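Local coordinates for glycoside hydrolase family 15, cellulose signaling associated protein envoy (Hypocrea jecorina, PDB 4WUJ) that senses blue light through an FMN-binding LOV domain and takes part in a pathway that integrates light and oxidative stress, at residues I29-L34 against T126-W131; C43-P48 against R99-H104; W131-P134 against H138-V141. One frame throughout, in Å; residues are numbered along the deposited sequence.

Contact 1 (I29-L34 against T126-W131); sequences IDLGPL and TILPLW. With FMN (flavin mononucleotide), chain I.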
loop_
_atom_site.group_PDB
_atom_site.type_symbol
_atom_site.label_atom_id
_atom_site.label_comp_id
_atom_site.label_asym_id
_atom_site.label_seq_id
_atom_site.Cartn_x
_atom_site.Cartn_y
_atom_site.Cartn_z
ATOM N N ILE C 29 6.880 -18.552 -0.341
ATOM C CA ILE C 29 5.461 -18.304 -0.503
ATOM C C ILE C 29 5.322 -17.387 -1.684
ATOM O O ILE C 29 6.188 -16.544 -1.912
ATOM C CB ILE C 29 4.860 -17.614 0.717
ATOM C CG1 ILE C 29 4.914 -18.545 1.924
ATOM C CG2 ILE C 29 3.435 -17.158 0.435
ATOM C CD1 ILE C 29 6.040 -18.176 2.878
ATOM N N ASP C 30 4.253 -17.576 -2.451
ATOM C CA ASP C 30 3.903 -16.644 -3.518
ATOM C C ASP C 30 2.848 -15.730 -2.922
ATOM O O ASP C 30 1.750 -16.178 -2.574
ATOM C CB ASP C 30 3.356 -17.366 -4.769
ATOM C CG ASP C 30 3.113 -16.399 -5.946
ATOM O OD1 ASP C 30 3.992 -15.533 -6.186
ATOM O OD2 ASP C 30 2.049 -16.481 -6.615
ATOM N N LEU C 31 3.203 -14.458 -2.759
ATOM C CA LEU C 31 2.297 -13.503 -2.134
ATOM C C LEU C 31 1.069 -13.315 -3.013
ATOM O O LEU C 31 -0.056 -13.261 -2.515
ATOM C CB LEU C 31 3.030 -12.173 -1.863
ATOM C CG LEU C 31 4.135 -12.323 -0.792
ATOM C CD1 LEU C 31 4.983 -11.059 -0.634
ATOM C CD2 LEU C 31 3.528 -12.731 0.552
ATOM N N GLY C 32 1.304 -13.297 -4.330
ATOM C CA GLY C 32 0.272 -13.024 -5.315
ATOM C C GLY C 32 0.113 -11.507 -5.473
ATOM O O GLY C 32 1.020 -10.739 -5.113
ATOM N N PRO C 33 -1.029 -11.064 -6.005
ATOM C CA PRO C 33 -1.163 -9.604 -6.156
ATOM C C PRO C 33 -1.345 -8.857 -4.809
ATOM O O PRO C 33 -2.026 -9.353 -3.918
ATOM C CB PRO C 33 -2.403 -9.461 -7.054
ATOM C CG PRO C 33 -3.213 -10.691 -6.824
ATOM C CD PRO C 33 -2.199 -11.795 -6.526
ATOM N N LEU C 34 -0.719 -7.691 -4.671
ATOM C CA LEU C 34 -1.002 -6.781 -3.559
ATOM C C LEU C 34 -1.537 -5.430 -4.056
ATOM O O LEU C 34 -0.968 -4.850 -4.988
ATOM C CB LEU C 34 0.283 -6.477 -2.759
ATOM C CG LEU C 34 1.069 -7.528 -1.965
ATOM C CD1 LEU C 34 1.685 -6.889 -0.679
ATOM C CD2 LEU C 34 0.214 -8.670 -1.594
ATOM N N THR C 126 1.204 -13.638 6.760
ATOM C CA THR C 126 2.503 -13.985 6.180
ATOM C C THR C 126 3.552 -13.064 6.772
ATOM O O THR C 126 3.368 -11.850 6.767
ATOM C CB THR C 126 2.549 -13.705 4.661
ATOM O OG1 THR C 126 1.503 -14.408 4.009
ATOM C CG2 THR C 126 3.896 -14.109 4.077
ATOM N N ILE C 127 4.678 -13.615 7.205
ATOM C CA ILE C 127 5.723 -12.815 7.779
ATOM C C ILE C 127 6.974 -13.005 6.984
ATOM O O ILE C 127 7.418 -14.130 6.748
ATOM C CB ILE C 127 5.909 -13.179 9.282
ATOM C CG1 ILE C 127 4.558 -13.029 9.978
ATOM C CG2 ILE C 127 6.976 -12.294 9.915
ATOM C CD1 ILE C 127 4.450 -13.523 11.370
ATOM N N LEU C 128 7.539 -11.900 6.540
ATOM C CA LEU C 128 8.767 -11.925 5.779
ATOM C C LEU C 128 9.883 -11.138 6.477
ATOM O O LEU C 128 9.637 -10.112 7.088
ATOM C CB LEU C 128 8.497 -11.359 4.378
ATOM C CG LEU C 128 7.351 -12.089 3.657
ATOM C CD1 LEU C 128 6.007 -11.397 3.807
ATOM C CD2 LEU C 128 7.688 -12.230 2.216
ATOM N N PRO C 129 11.123 -11.625 6.376
ATOM C CA PRO C 129 12.323 -10.955 6.874
ATOM C C PRO C 129 12.849 -9.872 5.943
ATOM O O PRO C 129 12.779 -10.028 4.727
ATOM C CB PRO C 129 13.348 -12.087 6.897
ATOM C CG PRO C 129 12.936 -12.946 5.691
ATOM C CD PRO C 129 11.429 -12.956 5.818
ATOM N N LEU C 130 13.391 -8.798 6.517
ATOM C CA LEU C 130 14.171 -7.822 5.765
ATOM C C LEU C 130 15.662 -7.978 6.059
ATOM O O LEU C 130 16.055 -8.788 6.899
ATOM C CB LEU C 130 13.752 -6.398 6.145
ATOM C CG LEU C 130 12.763 -5.740 5.202
ATOM C CD1 LEU C 130 11.542 -6.657 5.017
ATOM C CD2 LEU C 130 12.372 -4.335 5.713
ATOM N N TRP C 131 16.485 -7.197 5.361
ATOM C CA TRP C 131 17.913 -7.093 5.675
ATOM C C TRP C 131 18.175 -5.873 6.583
ATOM O O TRP C 131 17.401 -4.901 6.585
ATOM C CB TRP C 131 18.759 -7.043 4.383
ATOM C CG TRP C 131 18.716 -5.734 3.571
ATOM C CD1 TRP C 131 18.914 -4.454 4.044
ATOM C CD2 TRP C 131 18.505 -5.600 2.139
ATOM N NE1 TRP C 131 18.816 -3.543 3.006
ATOM C CE2 TRP C 131 18.572 -4.215 1.833
ATOM C CE3 TRP C 131 18.258 -6.513 1.095
ATOM C CZ2 TRP C 131 18.398 -3.720 0.515
ATOM C CZ3 TRP C 131 18.080 -6.014 -0.221
ATOM C CH2 TRP C 131 18.155 -4.633 -0.491
HETATM N N1 FMN I . 0.266 -12.756 15.109
HETATM C C2 FMN I . -1.092 -12.806 14.871
HETATM O O2 FMN I . -1.815 -13.533 15.549
HETATM N N3 FMN I . -1.653 -12.016 13.871
HETATM C C4 FMN I . -0.881 -11.190 13.092
HETATM O O4 FMN I . -1.421 -10.499 12.233
HETATM C C4A FMN I . 0.501 -11.129 13.322
HETATM N N5 FMN I . 1.309 -10.290 12.566
HETATM C C5A FMN I . 2.657 -10.251 12.787
HETATM C C6 FMN I . 3.423 -9.415 11.996
HETATM C C7 FMN I . 4.789 -9.319 12.205
HETATM C C7M FMN I . 5.576 -8.409 11.315
HETATM C C8 FMN I . 5.393 -10.092 13.224
HETATM C C8M FMN I . 6.880 -9.998 13.456
HETATM C C9 FMN I . 4.608 -10.950 14.006
HETATM C C9A FMN I . 3.236 -11.032 13.796
HETATM N N10 FMN I . 2.424 -11.867 14.571
HETATM C C10 FMN I . 1.064 -11.916 14.335
HETATM C "C1'" FMN I . 2.944 -12.799 15.645
HETATM C "C2'" FMN I . 3.190 -12.257 17.034
HETATM O "O2'" FMN I . 3.585 -10.908 16.933
HETATM C "C3'" FMN I . 4.231 -13.177 17.734
HETATM O "O3'" FMN I . 5.433 -13.249 16.975
HETATM C "C4'" FMN I . 3.663 -14.605 17.916
HETATM O "O4'" FMN I . 2.571 -14.536 18.808
HETATM C "C5'" FMN I . 4.709 -15.629 18.392
HETATM O "O5'" FMN I . 5.418 -15.123 19.509
HETATM P P FMN I . 4.881 -15.343 20.994
HETATM O O1P FMN I . 5.839 -14.567 21.884
HETATM O O2P FMN I . 3.498 -14.852 21.256
HETATM O O3P FMN I . 4.941 -16.798 21.322
#
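Leu31 sets its two methyl groups against two residues of strand 120-129, Thr126 and Leu128, which lie on the same side of that strand. This is the outer surface of the antiparallel sheet of a LOV domain, the flavin-binding form of the PAS fold, and segment 29-34 is part of the loop that runs from helix 14-22 to strand 39-44 and, with that helix, covers part of it. The two branches of Leu31 divide the work. CD2 meets Thr126 CG2 at 3.8 Å, the two side chains crossing at a slant, while CD1 reaches tip to tip toward Leu128, with Leu31 CD1 4.1 Å from Leu128 CD2. Leu31 CG stands opposite its own carbonyl carbon (chi1 -67°), and the extended chi2 carries the methyl pair out to the strand although the side chain does not leave the backbone straight toward it. On the strand, Thr126 offers its methyl to the leucine and keeps its hydroxyl for polar partners: OG1 is hydrogen-bonded to Tyr7 OH of the second subunit and, weakly, to Gln108 NE2. One small side chain therefore turns its methyl to Leu31 and its hydroxyl to the second subunit. Ile21 of helix 14-22 also touches both Leu31 and Leu128, and Leu143 of the neighbouring strand packs on Leu31, so the leucine pair is buried among aliphatic groups. No hydrogen bond joins the two segments; this is pure side-chain packing, with the closest CA atoms, those of Leu31 and Thr126, 8.3 Å apart. Between Thr126 and Leu128, Ile127 turns to the other side of the sheet and enters the flavin pocket, where its CD1 lies 3.7 Å from FMN C9A.

Contact 2 (C43-P48 against R99-H104); sequences CDISLP and RAIRAH. With FMN (flavin mononucleotide), chain I; SO4 (sulfate ion), chain J; SO4 (sulfate ion), chain K.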
loop_
_atom_site.group_PDB
_atom_site.type_symbol
_atom_site.label_atom_id
_atom_site.label_comp_id
_atom_site.label_asym_id
_atom_site.label_seq_id
_atom_site.Cartn_x
_atom_site.Cartn_y
_atom_site.Cartn_z
ATOM N N CYS C 43 7.537 -4.471 11.830
ATOM C CA CYS C 43 7.997 -4.626 13.213
ATOM C C CYS C 43 9.502 -4.601 13.244
ATOM O O CYS C 43 10.146 -5.183 12.378
ATOM C CB CYS C 43 7.484 -5.925 13.806
ATOM S SG CYS C 43 5.678 -5.981 14.006
ATOM N N ASP C 44 10.063 -3.872 14.213
ATOM C CA ASP C 44 11.487 -3.839 14.362
ATOM C C ASP C 44 11.910 -4.986 15.323
ATOM O O ASP C 44 11.875 -4.831 16.542
ATOM C CB ASP C 44 11.924 -2.474 14.906
ATOM C CG ASP C 44 13.437 -2.323 14.920
ATOM O OD1 ASP C 44 14.137 -3.354 14.886
ATOM O OD2 ASP C 44 13.910 -1.169 14.992
ATOM N N ILE C 45 12.290 -6.133 14.785
ATOM C CA ILE C 45 12.580 -7.262 15.662
ATOM C C ILE C 45 13.959 -7.182 16.424
ATOM O O ILE C 45 14.246 -8.025 17.271
ATOM C CB ILE C 45 12.430 -8.586 14.912
ATOM C CG1 ILE C 45 13.497 -8.700 13.845
ATOM C CG2 ILE C 45 10.996 -8.707 14.262
ATOM C CD1 ILE C 45 13.831 -10.121 13.527
ATOM N N SER C 46 14.765 -6.162 16.135
ATOM C CA SER C 46 15.918 -5.770 16.976
ATOM C C SER C 46 15.566 -4.946 18.232
ATOM O O SER C 46 16.419 -4.693 19.060
ATOM C CB SER C 46 16.897 -4.941 16.145
ATOM O OG SER C 46 17.363 -5.719 15.052
ATOM N N LEU C 47 14.319 -4.510 18.362
ATOM C CA LEU C 47 13.885 -3.793 19.544
ATOM C C LEU C 47 13.103 -4.738 20.416
ATOM O O LEU C 47 12.546 -5.716 19.932
ATOM C CB LEU C 47 13.031 -2.568 19.174
ATOM C CG LEU C 47 13.755 -1.486 18.372
ATOM C CD1 LEU C 47 12.818 -0.303 18.068
ATOM C CD2 LEU C 47 15.027 -1.010 19.139
ATOM N N PRO C 48 13.073 -4.458 21.710
ATOM C CA PRO C 48 12.445 -5.361 22.681
ATOM C C PRO C 48 10.981 -5.726 22.345
ATOM O O PRO C 48 10.114 -4.863 22.212
ATOM C CB PRO C 48 12.541 -4.568 23.993
ATOM C CG PRO C 48 13.806 -3.733 23.845
ATOM C CD PRO C 48 13.892 -3.402 22.356
ATOM N N ARG C 99 8.929 -19.334 15.656
ATOM C CA ARG C 99 10.142 -20.043 15.288
ATOM C C ARG C 99 10.631 -19.490 13.978
ATOM O O ARG C 99 11.828 -19.302 13.753
ATOM C CB ARG C 99 9.873 -21.548 15.181
ATOM C CG ARG C 99 10.254 -22.352 16.450
ATOM C CD ARG C 99 9.108 -23.259 16.951
ATOM N NE ARG C 99 9.525 -24.162 18.018
ATOM C CZ ARG C 99 8.860 -25.259 18.388
ATOM N NH1 ARG C 99 7.730 -25.623 17.774
ATOM N NH2 ARG C 99 9.340 -26.009 19.382
ATOM N N ALA C 100 9.696 -19.153 13.119
ATOM C CA ALA C 100 10.073 -18.589 11.830
ATOM C C ALA C 100 10.729 -17.225 12.025
ATOM O O ALA C 100 11.818 -16.945 11.488
ATOM C CB ALA C 100 8.870 -18.489 10.975
ATOM N N ILE C 101 10.101 -16.412 12.868
ATOM C CA ILE C 101 10.591 -15.045 13.119
ATOM C C ILE C 101 12.022 -15.146 13.611
ATOM O O ILE C 101 12.912 -14.429 13.135
ATOM C CB ILE C 101 9.728 -14.325 14.162
ATOM C CG1 ILE C 101 8.406 -13.879 13.535
ATOM C CG2 ILE C 101 10.488 -13.135 14.755
ATOM C CD1 ILE C 101 7.356 -13.469 14.534
ATOM N N ARG C 102 12.222 -16.089 14.533
ATOM C CA ARG C 102 13.510 -16.335 15.181
ATOM C C ARG C 102 14.594 -16.801 14.184
ATOM O O ARG C 102 15.739 -16.366 14.251
ATOM C CB ARG C 102 13.301 -17.327 16.347
ATOM C CG ARG C 102 14.480 -18.143 16.740
ATOM C CD ARG C 102 14.064 -19.322 17.675
ATOM N NE ARG C 102 13.216 -18.887 18.787
ATOM C CZ ARG C 102 12.526 -19.710 19.576
ATOM N NH1 ARG C 102 12.555 -21.023 19.363
ATOM N NH2 ARG C 102 11.781 -19.217 20.575
ATOM N N ALA C 103 14.215 -17.631 13.220
ATOM C CA ALA C 103 15.145 -18.063 12.185
ATOM C C ALA C 103 15.247 -17.089 10.974
ATOM O O ALA C 103 15.926 -17.376 9.993
ATOM C CB ALA C 103 14.750 -19.460 11.707
ATOM N N HIS C 104 14.609 -15.926 11.046
ATOM C CA HIS C 104 14.526 -15.031 9.879
ATOM C C HIS C 104 13.991 -15.768 8.648
ATOM O O HIS C 104 14.484 -15.573 7.542
ATOM C CB HIS C 104 15.882 -14.427 9.557
ATOM C CG HIS C 104 16.463 -13.646 10.683
ATOM N ND1 HIS C 104 17.596 -12.878 10.549
ATOM C CD2 HIS C 104 16.063 -13.510 11.969
ATOM C CE1 HIS C 104 17.871 -12.301 11.707
ATOM N NE2 HIS C 104 16.953 -12.669 12.583
HETATM N N1 FMN I . 0.266 -12.756 15.109
HETATM C C2 FMN I . -1.092 -12.806 14.871
HETATM O O2 FMN I . -1.815 -13.533 15.549
HETATM N N3 FMN I . -1.653 -12.016 13.871
HETATM C C4 FMN I . -0.881 -11.190 13.092
HETATM O O4 FMN I . -1.421 -10.499 12.233
HETATM C C4A FMN I . 0.501 -11.129 13.322
HETATM N N5 FMN I . 1.309 -10.290 12.566
HETATM C C5A FMN I . 2.657 -10.251 12.787
HETATM C C6 FMN I . 3.423 -9.415 11.996
HETATM C C7 FMN I . 4.789 -9.319 12.205
HETATM C C7M FMN I . 5.576 -8.409 11.315
HETATM C C8 FMN I . 5.393 -10.092 13.224
HETATM C C8M FMN I . 6.880 -9.998 13.456
HETATM C C9 FMN I . 4.608 -10.950 14.006
HETATM C C9A FMN I . 3.236 -11.032 13.796
HETATM N N10 FMN I . 2.424 -11.867 14.571
HETATM C C10 FMN I . 1.064 -11.916 14.335
HETATM C "C1'" FMN I . 2.944 -12.799 15.645
HETATM C "C2'" FMN I . 3.190 -12.257 17.034
HETATM O "O2'" FMN I . 3.585 -10.908 16.933
HETATM C "C3'" FMN I . 4.231 -13.177 17.734
HETATM O "O3'" FMN I . 5.433 -13.249 16.975
HETATM C "C4'" FMN I . 3.663 -14.605 17.916
HETATM O "O4'" FMN I . 2.571 -14.536 18.808
HETATM C "C5'" FMN I . 4.709 -15.629 18.392
HETATM O "O5'" FMN I . 5.418 -15.123 19.509
HETATM P P FMN I . 4.881 -15.343 20.994
HETATM O O1P FMN I . 5.839 -14.567 21.884
HETATM O O2P FMN I . 3.498 -14.852 21.256
HETATM O O3P FMN I . 4.941 -16.798 21.322
HETATM S S SO4 J . 9.758 -22.704 21.546
HETATM O O1 SO4 J . 8.586 -23.574 21.581
HETATM O O2 SO4 J . 9.470 -21.462 22.261
HETATM O O3 SO4 J . 10.260 -22.517 20.188
HETATM O O4 SO4 J . 10.837 -23.321 22.281
HETATM S S SO4 K . 11.180 -15.765 21.418
HETATM O O1 SO4 K . 10.361 -16.827 21.975
HETATM O O2 SO4 K . 10.396 -14.555 21.591
HETATM O O3 SO4 K . 12.454 -15.584 22.086
HETATM O O4 SO4 K . 11.474 -16.115 20.053
#
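The His104 ring meets Ile45 obliquely, its NE2 lying 4.1 Å from Ile45 CD1, and a second ring, that of His138, packs against it with the planes about 40° apart. The Arg99 guanidinium carries O1 of the sulfate of chain J over one face, and Arg102 takes two sulfates at its edge. Arg102 NH1 bonds to O3 of the sulfate of chain J at 2.9 Å, and Arg102 NH2 bonds to O4 of the sulfate of chain K at 3.2 Å; Arg99 NE adds a weak bond to O3 of the chain J sulfate. Ile45 CG1, lying between the backbone N and the carbonyl carbon (chi1 67°), carries CD1 to His104. Ile45 CG2 and Ile101 CG2 are 4.5 Å apart, a loose apolar touch between the turn after strand 39-44 and helix 92-103. A Schellman motif ends that helix at His104, whose phi is positive (53°). In this PAS fold both segments also line the flavin pocket: Cys43 SG sits 3.6 Å from FMN C7M. The chemistry is divided: a cysteine sulfur and an isoleucine methyl border the flavin, while the arginines bind sulfates probably drawn from the crystallisation liquor, consistent with a positively charged outer surface here.

Contact 3 (W131-P134 against H138-V141); sequences WADP and HFAV. With FMN (flavin mononucleotide), chain I.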
loop_
_atom_site.group_PDB
_atom_site.type_symbol
_atom_site.label_atom_id
_atom_site.label_comp_id
_atom_site.label_asym_id
_atom_site.label_seq_id
_atom_site.Cartn_x
_atom_site.Cartn_y
_atom_site.Cartn_z
ATOM N N TRP C 131 16.485 -7.197 5.361
ATOM C CA TRP C 131 17.913 -7.093 5.675
ATOM C C TRP C 131 18.175 -5.873 6.583
ATOM O O TRP C 131 17.401 -4.901 6.585
ATOM C CB TRP C 131 18.759 -7.043 4.383
ATOM C CG TRP C 131 18.716 -5.734 3.571
ATOM C CD1 TRP C 131 18.914 -4.454 4.044
ATOM C CD2 TRP C 131 18.505 -5.600 2.139
ATOM N NE1 TRP C 131 18.816 -3.543 3.006
ATOM C CE2 TRP C 131 18.572 -4.215 1.833
ATOM C CE3 TRP C 131 18.258 -6.513 1.095
ATOM C CZ2 TRP C 131 18.398 -3.720 0.515
ATOM C CZ3 TRP C 131 18.080 -6.014 -0.221
ATOM C CH2 TRP C 131 18.155 -4.633 -0.491
ATOM N N ALA C 132 19.253 -5.933 7.368
ATOM C CA ALA C 132 19.599 -4.838 8.285
ATOM C C ALA C 132 19.613 -3.490 7.566
ATOM O O ALA C 132 20.415 -3.269 6.660
ATOM C CB ALA C 132 20.945 -5.093 8.963
ATOM N N ASP C 133 18.704 -2.604 7.969
ATOM C CA ASP C 133 18.589 -1.264 7.388
ATOM C C ASP C 133 19.837 -0.463 7.728
ATOM O O ASP C 133 20.633 -0.885 8.582
ATOM C CB ASP C 133 17.352 -0.541 7.950
ATOM C CG ASP C 133 16.135 -0.637 7.029
ATOM O OD1 ASP C 133 16.005 -1.661 6.300
ATOM O OD2 ASP C 133 15.312 0.320 7.038
ATOM N N PRO C 134 20.011 0.704 7.077
ATOM C CA PRO C 134 21.125 1.594 7.444
ATOM C C PRO C 134 21.269 1.709 8.969
ATOM O O PRO C 134 22.310 2.152 9.483
ATOM C CB PRO C 134 20.720 2.943 6.827
ATOM C CG PRO C 134 19.841 2.591 5.660
ATOM C CD PRO C 134 19.173 1.267 5.995
ATOM N N HIS C 138 17.086 -5.277 12.074
ATOM C CA HIS C 138 16.324 -6.218 11.263
ATOM C C HIS C 138 14.832 -5.964 11.445
ATOM O O HIS C 138 14.367 -5.729 12.548
ATOM C CB HIS C 138 16.641 -7.638 11.710
ATOM C CG HIS C 138 17.903 -8.193 11.125
ATOM N ND1 HIS C 138 17.898 -9.077 10.066
ATOM C CD2 HIS C 138 19.207 -7.995 11.444
ATOM C CE1 HIS C 138 19.141 -9.398 9.754
ATOM N NE2 HIS C 138 19.955 -8.755 10.576
ATOM N N PHE C 139 14.081 -6.011 10.356
ATOM C CA PHE C 139 12.632 -5.819 10.410
ATOM C C PHE C 139 11.895 -7.048 9.879
ATOM O O PHE C 139 12.458 -7.909 9.214
ATOM C CB PHE C 139 12.208 -4.569 9.615
ATOM C CG PHE C 139 12.687 -3.281 10.221
ATOM C CD1 PHE C 139 14.025 -2.922 10.146
ATOM C CD2 PHE C 139 11.799 -2.424 10.863
ATOM C CE1 PHE C 139 14.468 -1.727 10.710
ATOM C CE2 PHE C 139 12.233 -1.243 11.440
ATOM C CZ PHE C 139 13.565 -0.887 11.355
ATOM N N ALA C 140 10.616 -7.097 10.189
ATOM C CA ALA C 140 9.752 -8.130 9.710
ATOM C C ALA C 140 8.541 -7.409 9.180
ATOM O O ALA C 140 8.061 -6.446 9.797
ATOM C CB ALA C 140 9.358 -9.084 10.839
ATOM N N VAL C 141 8.086 -7.859 8.019
ATOM C CA VAL C 141 6.871 -7.364 7.399
ATOM C C VAL C 141 5.847 -8.437 7.514
ATOM O O VAL C 141 6.084 -9.560 7.081
ATOM C CB VAL C 141 7.043 -7.134 5.881
ATOM C CG1 VAL C 141 5.711 -6.646 5.290
ATOM C CG2 VAL C 141 8.170 -6.197 5.626
HETATM N N1 FMN I . 0.266 -12.756 15.109
HETATM C C2 FMN I . -1.092 -12.806 14.871
HETATM O O2 FMN I . -1.815 -13.533 15.549
HETATM N N3 FMN I . -1.653 -12.016 13.871
HETATM C C4 FMN I . -0.881 -11.190 13.092
HETATM O O4 FMN I . -1.421 -10.499 12.233
HETATM C C4A FMN I . 0.501 -11.129 13.322
HETATM N N5 FMN I . 1.309 -10.290 12.566
HETATM C C5A FMN I . 2.657 -10.251 12.787
HETATM C C6 FMN I . 3.423 -9.415 11.996
HETATM C C7 FMN I . 4.789 -9.319 12.205
HETATM C C7M FMN I . 5.576 -8.409 11.315
HETATM C C8 FMN I . 5.393 -10.092 13.224
HETATM C C8M FMN I . 6.880 -9.998 13.456
HETATM C C9 FMN I . 4.608 -10.950 14.006
HETATM C C9A FMN I . 3.236 -11.032 13.796
HETATM N N10 FMN I . 2.424 -11.867 14.571
HETATM C C10 FMN I . 1.064 -11.916 14.335
HETATM C "C1'" FMN I . 2.944 -12.799 15.645
HETATM C "C2'" FMN I . 3.190 -12.257 17.034
HETATM O "O2'" FMN I . 3.585 -10.908 16.933
HETATM C "C3'" FMN I . 4.231 -13.177 17.734
HETATM O "O3'" FMN I . 5.433 -13.249 16.975
HETATM C "C4'" FMN I . 3.663 -14.605 17.916
HETATM O "O4'" FMN I . 2.571 -14.536 18.808
HETATM C "C5'" FMN I . 4.709 -15.629 18.392
HETATM O "O5'" FMN I . 5.418 -15.123 19.509
HETATM P P FMN I . 4.881 -15.343 20.994
HETATM O O1P FMN I . 5.839 -14.567 21.884
HETATM O O2P FMN I . 3.498 -14.852 21.256
HETATM O O3P FMN I . 4.941 -16.798 21.322
#
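Van der Waals contact comes first here: Ala132 CB rests against the imidazole of His138, 4.1 Å from His138 NE2. Farther along, the aliphatic part of Asp133 leans on Phe139, where Asp133 CB approaches Phe139 CE1 to 4.2 Å. Those two side chains cross at about a right angle, and the carboxylate and ring planes are turned 41° from each other. A flat-group contact follows, in which the backbone N of Ala132 stands 4.2 Å above the His138 ring, over its centre. His138 gets there by folding back: its CB leaves the backbone away from segment 131-134, and with CG opposite the carbonyl carbon (chi1 -82°) the ring turns one face to Ala132 N. Segment 131-134 lies in the loop of the beta hairpin formed by strands 120-129 and 139-144, neighbours in the antiparallel sheet of this LOV (PAS) domain, and 138-141 leads into the second of them. No hydrogen bond crosses between the segments; the polar bonding turns to neighbours instead, with His138 N bonded to Ser46 OG and Phe139 paired through the backbone with Leu130. Toward the flavin, Ala140 CB lies 3.7 Å from FMN C8M, an apolar touch, while the carbonyl oxygen Ala140 O comes within 3.5 Å of the FMN C7M methyl.

Contact 1 is buried, while contacts 2 and 3 lie at the surface, and all three reach the same sheet. Contact 1 packs aliphatic side chains on the sheet surface turned from the flavin; contact 2 sets a turn beside a helix end, with charged residues outside; contact 3 packs the hairpin loop on the start of strand 139-144 through an imidazole and a phenyl ring. Trp131 belongs to both contacts 1 and 3, and backbone pairing of Leu128 with Val141 ties their strands. Contacts 2 and 3 meet where Cys43 N pairs with Ala140 O. Ile127 packs on Ile101, linking contacts 1 and 2, and each contact sends a residue to FMN.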